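Side-chain contacts in esterase (Alcaligenes sp., PDB 1QLW), which probably hydrolyses carboxylic esters, as an esterase of the alpha/beta-hydrolase fold: residues 242-247 and 274-279; 66-71 and 209-214. All coordinates share one frame; numbering follows the deposited sequence. Where two conformers were deposited one is given.

Overall arrangement
Both contacts are packing contacts within one alpha/beta-hydrolase chain, without a hydrogen bond from one segment to the other. Interaction 2 lies about 5 Å from the centre of the chain, is wholly buried and purely apolar between side chains, joining the end of strand 65-68 to the start of helix 211-218. Interaction 1 sits about 22 Å from that centre and is only partly buried, holding a turn against the end of helix 263-278; its contacts include a threonine methyl and two backbone carbonyl oxygens. Their centres are 18 Å apart, yet they touch: Leu243 CD1 lies 4.0 Å from Phe213 CD1, on helix 211-218.

Interaction 1. Residues 242-247 and 274-279; sequences PLTSIP and DALNAA
A type I beta turn from Leu243 to Ile246, which begins on the last residue of a short 3-10 segment, lies against the C-terminal end of helix 263-278, with Thr244 CA and Leu276 CA, the closest pair of CA atoms, 6.6 Å apart. Leu276 carries the buried half of the contact. Its CG stands anti to the backbone N (chi1 -179°), which extends the side chain across to the turn, where CD1 does the touching. This methyl is 3.8 Å from Leu243 O and 4.1 Å from Leu243 CB, so it meets backbone as well as side chain. Leu243 O is also the acceptor that closes the turn, taking the bond from Ile246 N at 3.1 Å. The branch of Leu243 beyond CB turns to Phe213 and Ala216 of helix 211-218. In the alpha/beta-hydrolase fold this places the contact on the connection between two parallel strands, 223-229 and 248-252, where the loop passes beside the helix that leads on to strand 283-287. Toward the surface, Thr244 meets the last residue of the segment. Its CG2 methyl lies 3.9 Å from the methyl CB of Ala279 and 3.7 Å from Ala279 O. The two ends of the threonine are divided in role: with chi1 at 53°, OG1 sits between the backbone N and the carbonyl carbon and is hydrogen-bonded to Lys241 O, while CG2 faces the helix end. Ala279 CB also packs on Val240, and Ala279 N returns to Ala275 O at 3.0 Å.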
ATOM      1  N   PRO A 242      -9.130  27.254  18.382  1.00 25.45           N
ATOM      2  CA  PRO A 242      -9.833  26.002  18.150  1.00 26.03           C
ATOM      3  C   PRO A 242      -9.106  24.766  18.646  1.00 24.27           C
ATOM      4  O   PRO A 242      -9.693  23.673  18.716  1.00 25.83           O
ATOM      5  CB  PRO A 242     -10.042  25.974  16.634  1.00 27.38           C
ATOM      6  CG  PRO A 242      -9.934  27.405  16.203  1.00 28.38           C
ATOM      7  CD  PRO A 242      -8.891  27.993  17.119  1.00 27.35           C
ATOM      8  N   LEU A 243      -7.842  24.865  19.027  1.00 21.73           N
ATOM      9  CA  LEU A 243      -7.012  23.762  19.464  1.00 20.35           C
ATOM     10  C   LEU A 243      -6.735  23.674  20.949  1.00 20.43           C
ATOM     11  O   LEU A 243      -5.988  22.805  21.419  1.00 21.11           O
ATOM     12  CB  LEU A 243      -5.646  23.881  18.731  1.00 21.02           C
ATOM     13  CG  LEU A 243      -5.744  23.943  17.204  1.00 21.55           C
ATOM     14  CD1 LEU A 243      -4.371  24.155  16.590  1.00 22.13           C
ATOM     15  CD2 LEU A 243      -6.372  22.683  16.617  1.00 23.74           C
ATOM     16  N   THR A 244      -7.296  24.577  21.763  1.00 20.64           N
ATOM     17  CA  THR A 244      -6.889  24.639  23.169  1.00 21.79           C
ATOM     18  C   THR A 244      -7.333  23.457  24.011  1.00 21.75           C
ATOM     19  O   THR A 244      -6.859  23.348  25.154  1.00 26.04           O
ATOM     20  CB  THR A 244      -7.339  25.948  23.840  1.00 23.61           C
ATOM     21  OG1 THR A 244      -8.738  26.106  23.616  1.00 25.95           O
ATOM     22  CG2 THR A 244      -6.578  27.115  23.242  1.00 24.33           C
ATOM     23  N   SER A 245      -8.229  22.597  23.547  1.00 20.42           N
ATOM     24  CA  SER A 245      -8.621  21.431  24.312  1.00 21.86           C
ATOM     25  C   SER A 245      -7.947  20.166  23.793  1.00 19.02           C
ATOM     26  O   SER A 245      -8.237  19.091  24.327  1.00 22.12           O
ATOM     27  CB  SER A 245     -10.144  21.240  24.300  1.00 26.32           C
ATOM     28  OG  SER A 245     -10.721  22.184  25.192  1.00 32.42           O
ATOM     29  N   ILE A 246      -7.055  20.268  22.819  1.00 17.45           N
ATOM     30  CA  ILE A 246      -6.386  19.084  22.270  1.00 15.72           C
ATOM     31  C   ILE A 246      -4.906  19.169  22.607  1.00 14.95           C
ATOM     32  O   ILE A 246      -4.228  20.051  22.067  1.00 16.08           O
ATOM     33  CB  ILE A 246      -6.574  19.030  20.739  1.00 17.01           C
ATOM     34  CG1 ILE A 246      -8.054  18.904  20.372  1.00 18.13           C
ATOM     35  CG2 ILE A 246      -5.804  17.866  20.137  1.00 16.81           C
ATOM     36  CD1 ILE A 246      -8.358  19.183  18.919  1.00 19.07           C
ATOM     37  N   PRO A 247      -4.370  18.310  23.451  1.00 15.08           N
ATOM     38  CA  PRO A 247      -2.933  18.360  23.755  1.00 15.88           C
ATOM     39  C   PRO A 247      -2.134  18.110  22.485  1.00 14.39           C
ATOM     40  O   PRO A 247      -2.492  17.261  21.663  1.00 14.28           O
ATOM     41  CB  PRO A 247      -2.736  17.298  24.815  1.00 18.12           C
ATOM     42  CG  PRO A 247      -4.088  17.036  25.390  1.00 21.40           C
ATOM     43  CD  PRO A 247      -5.050  17.269  24.242  1.00 16.63           C
ATOM     44  N   ASP A 274       4.115  28.060  21.942  1.00 16.60           N
ATOM     45  CA  ASP A 274       4.032  29.102  22.959  1.00 16.78           C
ATOM     46  C   ASP A 274       2.694  29.807  22.924  1.00 17.72           C
ATOM     47  O   ASP A 274       2.117  30.094  23.979  1.00 17.88           O
ATOM     48  CB  ASP A 274       5.176  30.103  22.753  1.00 17.92           C
ATOM     49  CG  ASP A 274       6.533  29.502  23.049  1.00 19.01           C
ATOM     50  OD1 ASP A 274       6.639  28.418  23.660  1.00 20.59           O
ATOM     51  OD2 ASP A 274       7.516  30.166  22.660  1.00 20.74           O
ATOM     52  N   ALA A 275       2.196  30.128  21.732  1.00 16.91           N
ATOM     53  CA  ALA A 275       0.880  30.743  21.597  1.00 18.30           C
ATOM     54  C   ALA A 275      -0.218  29.837  22.133  1.00 17.87           C
ATOM     55  O   ALA A 275      -1.154  30.311  22.781  1.00 18.73           O
ATOM     56  CB  ALA A 275       0.594  31.117  20.154  1.00 19.80           C
ATOM     57  N   LEU A 276      -0.106  28.542  21.867  1.00 16.64           N
ATOM     58  CA  LEU A 276      -1.088  27.578  22.337  1.00 16.40           C
ATOM     59  C   LEU A 276      -1.129  27.548  23.859  1.00 16.98           C
ATOM     60  O   LEU A 276      -2.202  27.595  24.475  1.00 18.27           O
ATOM     61  CB  LEU A 276      -0.744  26.207  21.764  1.00 17.01           C
ATOM     62  CG  LEU A 276      -1.695  25.074  22.149  1.00 17.04           C
ATOM     63  CD1 LEU A 276      -3.101  25.320  21.631  1.00 18.61           C
ATOM     64  CD2 LEU A 276      -1.149  23.754  21.600  1.00 17.91           C
ATOM     65  N   ASN A 277       0.051  27.487  24.496  1.00 16.82           N
ATOM     66  CA  ASN A 277       0.086  27.498  25.956  1.00 17.98           C
ATOM     67  C   ASN A 277      -0.434  28.811  26.522  1.00 17.76           C
ATOM     68  O   ASN A 277      -1.171  28.808  27.515  1.00 19.75           O
ATOM     69  CB  ASN A 277       1.496  27.206  26.451  1.00 17.51           C
ATOM     70  CG  ASN A 277       1.875  25.754  26.211  1.00 18.61           C
ATOM     71  OD1 ASN A 277       1.025  24.870  26.318  1.00 20.21           O
ATOM     72  ND2 ASN A 277       3.136  25.529  25.892  1.00 18.21           N
ATOM     73  N   ALA A 278      -0.095  29.930  25.871  1.00 18.51           N
ATOM     74  CA  ALA A 278      -0.557  31.226  26.379  1.00 19.87           C
ATOM     75  C   ALA A 278      -2.065  31.366  26.300  1.00 20.23           C
ATOM     76  O   ALA A 278      -2.657  32.072  27.125  1.00 21.99           O
ATOM     77  CB  ALA A 278       0.130  32.348  25.621  1.00 21.02           C
ATOM     78  N   ALA A 279      -2.708  30.674  25.362  1.00 19.65           N
ATOM     79  CA  ALA A 279      -4.137  30.700  25.168  1.00 20.79           C
ATOM     80  C   ALA A 279      -4.882  29.680  26.028  1.00 21.16           C
ATOM     81  O   ALA A 279      -6.108  29.562  25.912  1.00 24.09           O
ATOM     82  CB  ALA A 279      -4.504  30.425  23.709  1.00 22.25           C
TER

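Interaction 2. Residues 66-71 and 209-214; sequences TLIHGC and GIYPFQ
Ile68, near the end of strand 65-68 where the chain runs out into a loop, is set against Tyr211 and Pro212 of helix 211-218, which packs beside the strand. Ile68 makes the contact alone on the strand side, and its two branches divide the work. CG2 approaches the Tyr211 ring obliquely, 4.3 Å from CD2. CD1, at the end of the other branch, comes 4.3 Å from Pro212 CG; a chi2 of 155° stretches that branch out to the proline ring. Leu190 of helix 185-197 also packs on Ile68, while Pro212 rests on Leu202 and Ser204 of strand 200-205. The polar end of Tyr211 is anchored away from Ile68, its OH hydrogen-bonded to Gln104 OE1. Just past Ile68, His69 ND1 donates to Gly70 O over 2.8 Å, at 161° on nitrogen, within the imidazole plane and on a carbonyl lone pair. Gln104 N bonds His69 NE2 and Arg107 NH1 bonds Gly70 O, which fixes the rotation of the imidazole and binds the carbonyl twice. Ser208 OG is hydrogen-bonded to both Ile68 O and His69 O. The turn from strand 200-205 into helix 211-218, with Ser208 and Gly209, is consistent with the nucleophile elbow of alpha/beta hydrolases, and 66-71, continuing into His69 and Gly70, runs beside it where relatives of the fold place the oxyanion-hole loop.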
ATOM      1  N   THR A  66      -3.378   6.890  15.118  1.00 11.91           N
ATOM      2  CA  THR A  66      -3.433   6.931  13.658  1.00 11.84           C
ATOM      3  C   THR A  66      -2.111   7.507  13.165  1.00 10.98           C
ATOM      4  O   THR A  66      -1.753   8.635  13.535  1.00 12.86           O
ATOM      5  CB  THR A  66      -4.631   7.770  13.200  1.00 12.84           C
ATOM      6  OG1 THR A  66      -5.853   7.160  13.634  1.00 13.59           O
ATOM      7  CG2 THR A  66      -4.671   7.896  11.691  1.00 13.21           C
ATOM      8  N   LEU A  67      -1.390   6.757  12.350  1.00 10.92           N
ATOM      9  CA  LEU A  67      -0.071   7.113  11.836  1.00 11.18           C
ATOM     10  C   LEU A  67      -0.173   7.598  10.400  1.00 11.41           C
ATOM     11  O   LEU A  67      -0.713   6.884   9.552  1.00 10.76           O
ATOM     12  CB  LEU A  67       0.900   5.932  11.926  1.00 12.54           C
ATOM     13  CG  LEU A  67       1.183   5.381  13.322  1.00 13.59           C
ATOM     14  CD1 LEU A  67       2.016   4.097  13.222  0.52 14.43           C
ATOM     15  CD2 LEU A  67       1.925   6.403  14.162  0.49 14.79           C
ATOM     16  N   ILE A  68       0.336   8.802  10.152  1.00 10.80           N
ATOM     17  CA  ILE A  68       0.114   9.543   8.920  1.00 10.91           C
ATOM     18  C   ILE A  68       1.445   9.943   8.297  1.00 10.37           C
ATOM     19  O   ILE A  68       2.124  10.859   8.799  1.00 11.30           O
ATOM     20  CB  ILE A  68      -0.741  10.793   9.222  1.00 11.17           C
ATOM     21  CG1 ILE A  68      -2.012  10.476  10.033  1.00 13.20           C
ATOM     22  CG2 ILE A  68      -1.078  11.540   7.938  1.00 12.70           C
ATOM     23  CD1 ILE A  68      -2.502  11.662  10.835  1.00 14.69           C
ATOM     24  N   HIS A  69       1.860   9.259   7.242  1.00 10.56           N
ATOM     25  CA  HIS A  69       3.130   9.511   6.583  1.00 11.24           C
ATOM     26  C   HIS A  69       3.159  10.873   5.885  1.00 10.58           C
ATOM     27  O   HIS A  69       2.131  11.502   5.652  1.00 12.02           O
ATOM     28  CB  HIS A  69       3.437   8.391   5.570  1.00 10.82           C
ATOM     29  CG  HIS A  69       2.473   8.409   4.413  1.00 10.03           C
ATOM     30  ND1 HIS A  69       2.632   9.316   3.377  1.00 10.16           N
ATOM     31  CD2 HIS A  69       1.370   7.694   4.123  1.00 10.24           C
ATOM     32  CE1 HIS A  69       1.616   9.131   2.526  1.00 10.48           C
ATOM     33  NE2 HIS A  69       0.829   8.154   2.947  1.00 10.79           N
ATOM     34  N   GLY A  70       4.381  11.268   5.521  1.00 11.55           N
ATOM     35  CA  GLY A  70       4.617  12.521   4.835  1.00 12.33           C
ATOM     36  C   GLY A  70       4.917  12.361   3.355  1.00 11.22           C
ATOM     37  O   GLY A  70       4.353  11.479   2.696  1.00 11.83           O
ATOM     38  N   CYS A  71       5.719  13.272   2.800  1.00 12.20           N
ATOM     39  CA  CYS A  71       5.925  13.284   1.363  1.00 12.48           C
ATOM     40  C   CYS A  71       6.669  12.058   0.896  1.00 12.51           C
ATOM     41  O   CYS A  71       7.434  11.432   1.624  1.00 15.79           O
ATOM     42  CB  CYS A  71       6.720  14.475   0.834  1.00 15.70           C
ATOM     43  SG  CYS A  71       8.506  14.225   0.716  1.00 18.81           S
ATOM     44  N   GLY A 209       2.506  16.959   8.518  1.00 12.61           N
ATOM     45  CA  GLY A 209       2.595  17.561   9.836  1.00 13.26           C
ATOM     46  C   GLY A 209       1.410  18.442  10.165  1.00 12.60           C
ATOM     47  O   GLY A 209       0.865  18.372  11.271  1.00 14.58           O
ATOM     48  N   ILE A 210       1.025  19.296   9.221  1.00 12.31           N
ATOM     49  CA  ILE A 210      -0.077  20.231   9.430  1.00 12.32           C
ATOM     50  C   ILE A 210      -1.446  19.571   9.389  1.00 11.91           C
ATOM     51  O   ILE A 210      -2.421  20.120   9.904  1.00 13.27           O
ATOM     52  CB  ILE A 210       0.015  21.348   8.364  1.00 13.08           C
ATOM     53  CG1 ILE A 210      -0.845  22.558   8.733  1.00 13.58           C
ATOM     54  CG2 ILE A 210      -0.336  20.857   6.972  1.00 13.34           C
ATOM     55  CD1 ILE A 210      -0.465  23.250  10.023  1.00 15.38           C
ATOM     56  N   TYR A 211      -1.560  18.392   8.753  1.00 12.07           N
ATOM     57  CA  TYR A 211      -2.873  17.783   8.561  1.00 12.34           C
ATOM     58  C   TYR A 211      -3.725  17.666   9.799  1.00 11.99           C
ATOM     59  O   TYR A 211      -4.890  18.067   9.753  1.00 13.19           O
ATOM     60  CB  TYR A 211      -2.813  16.426   7.857  1.00 12.60           C
ATOM     61  CG  TYR A 211      -2.323  16.357   6.438  1.00 11.69           C
ATOM     62  CD1 TYR A 211      -1.922  17.445   5.672  1.00 12.21           C
ATOM     63  CD2 TYR A 211      -2.305  15.108   5.809  1.00 11.78           C
ATOM     64  CE1 TYR A 211      -1.466  17.275   4.372  1.00 12.10           C
ATOM     65  CE2 TYR A 211      -1.874  14.929   4.515  1.00 11.71           C
ATOM     66  CZ  TYR A 211      -1.449  16.025   3.790  1.00 11.37           C
ATOM     67  OH  TYR A 211      -0.985  15.913   2.499  1.00 12.73           O
ATOM     68  N   PRO A 212      -3.232  17.102  10.899  1.00 12.59           N
ATOM     69  CA  PRO A 212      -4.113  16.931  12.060  1.00 13.19           C
ATOM     70  C   PRO A 212      -4.673  18.227  12.589  1.00 12.35           C
ATOM     71  O   PRO A 212      -5.783  18.250  13.125  1.00 13.32           O
ATOM     72  CB  PRO A 212      -3.252  16.222  13.094  1.00 14.63           C
ATOM     73  CG  PRO A 212      -2.100  15.686  12.367  1.00 17.99           C
ATOM     74  CD  PRO A 212      -1.917  16.470  11.100  1.00 13.86           C
ATOM     75  N   PHE A 213      -3.884  19.294  12.496  1.00 12.60           N
ATOM     76  CA  PHE A 213      -4.335  20.600  12.951  1.00 12.52           C
ATOM     77  C   PHE A 213      -5.431  21.147  12.055  1.00 12.60           C
ATOM     78  O   PHE A 213      -6.372  21.781  12.523  1.00 14.20           O
ATOM     79  CB  PHE A 213      -3.150  21.571  13.008  1.00 13.12           C
ATOM     80  CG  PHE A 213      -2.027  21.088  13.879  1.00 13.25           C
ATOM     81  CD1 PHE A 213      -2.126  21.128  15.263  1.00 14.49           C
ATOM     82  CD2 PHE A 213      -0.875  20.580  13.322  1.00 14.63           C
ATOM     83  CE1 PHE A 213      -1.083  20.690  16.067  1.00 15.09           C
ATOM     84  CE2 PHE A 213       0.178  20.151  14.103  1.00 15.78           C
ATOM     85  CZ  PHE A 213       0.068  20.206  15.484  1.00 15.58           C
ATOM     86  N   GLN A 214      -5.296  20.931  10.731  1.00 12.90           N
ATOM     87  CA  GLN A 214      -6.354  21.307   9.809  1.00 13.54           C
ATOM     88  C   GLN A 214      -7.592  20.451  10.045  1.00 13.16           C
ATOM     89  O   GLN A 214      -8.724  20.945   9.955  1.00 14.83           O
ATOM     90  CB  GLN A 214      -5.852  21.177   8.365  1.00 13.41           C
ATOM     91  CG  GLN A 214      -4.765  22.186   8.069  1.00 13.78           C
ATOM     92  CD  GLN A 214      -4.114  22.029   6.722  1.00 14.56           C
ATOM     93  OE1 GLN A 214      -4.150  20.945   6.126  1.00 16.50           O
ATOM     94  NE2 GLN A 214      -3.483  23.072   6.211  1.00 16.48           N
TER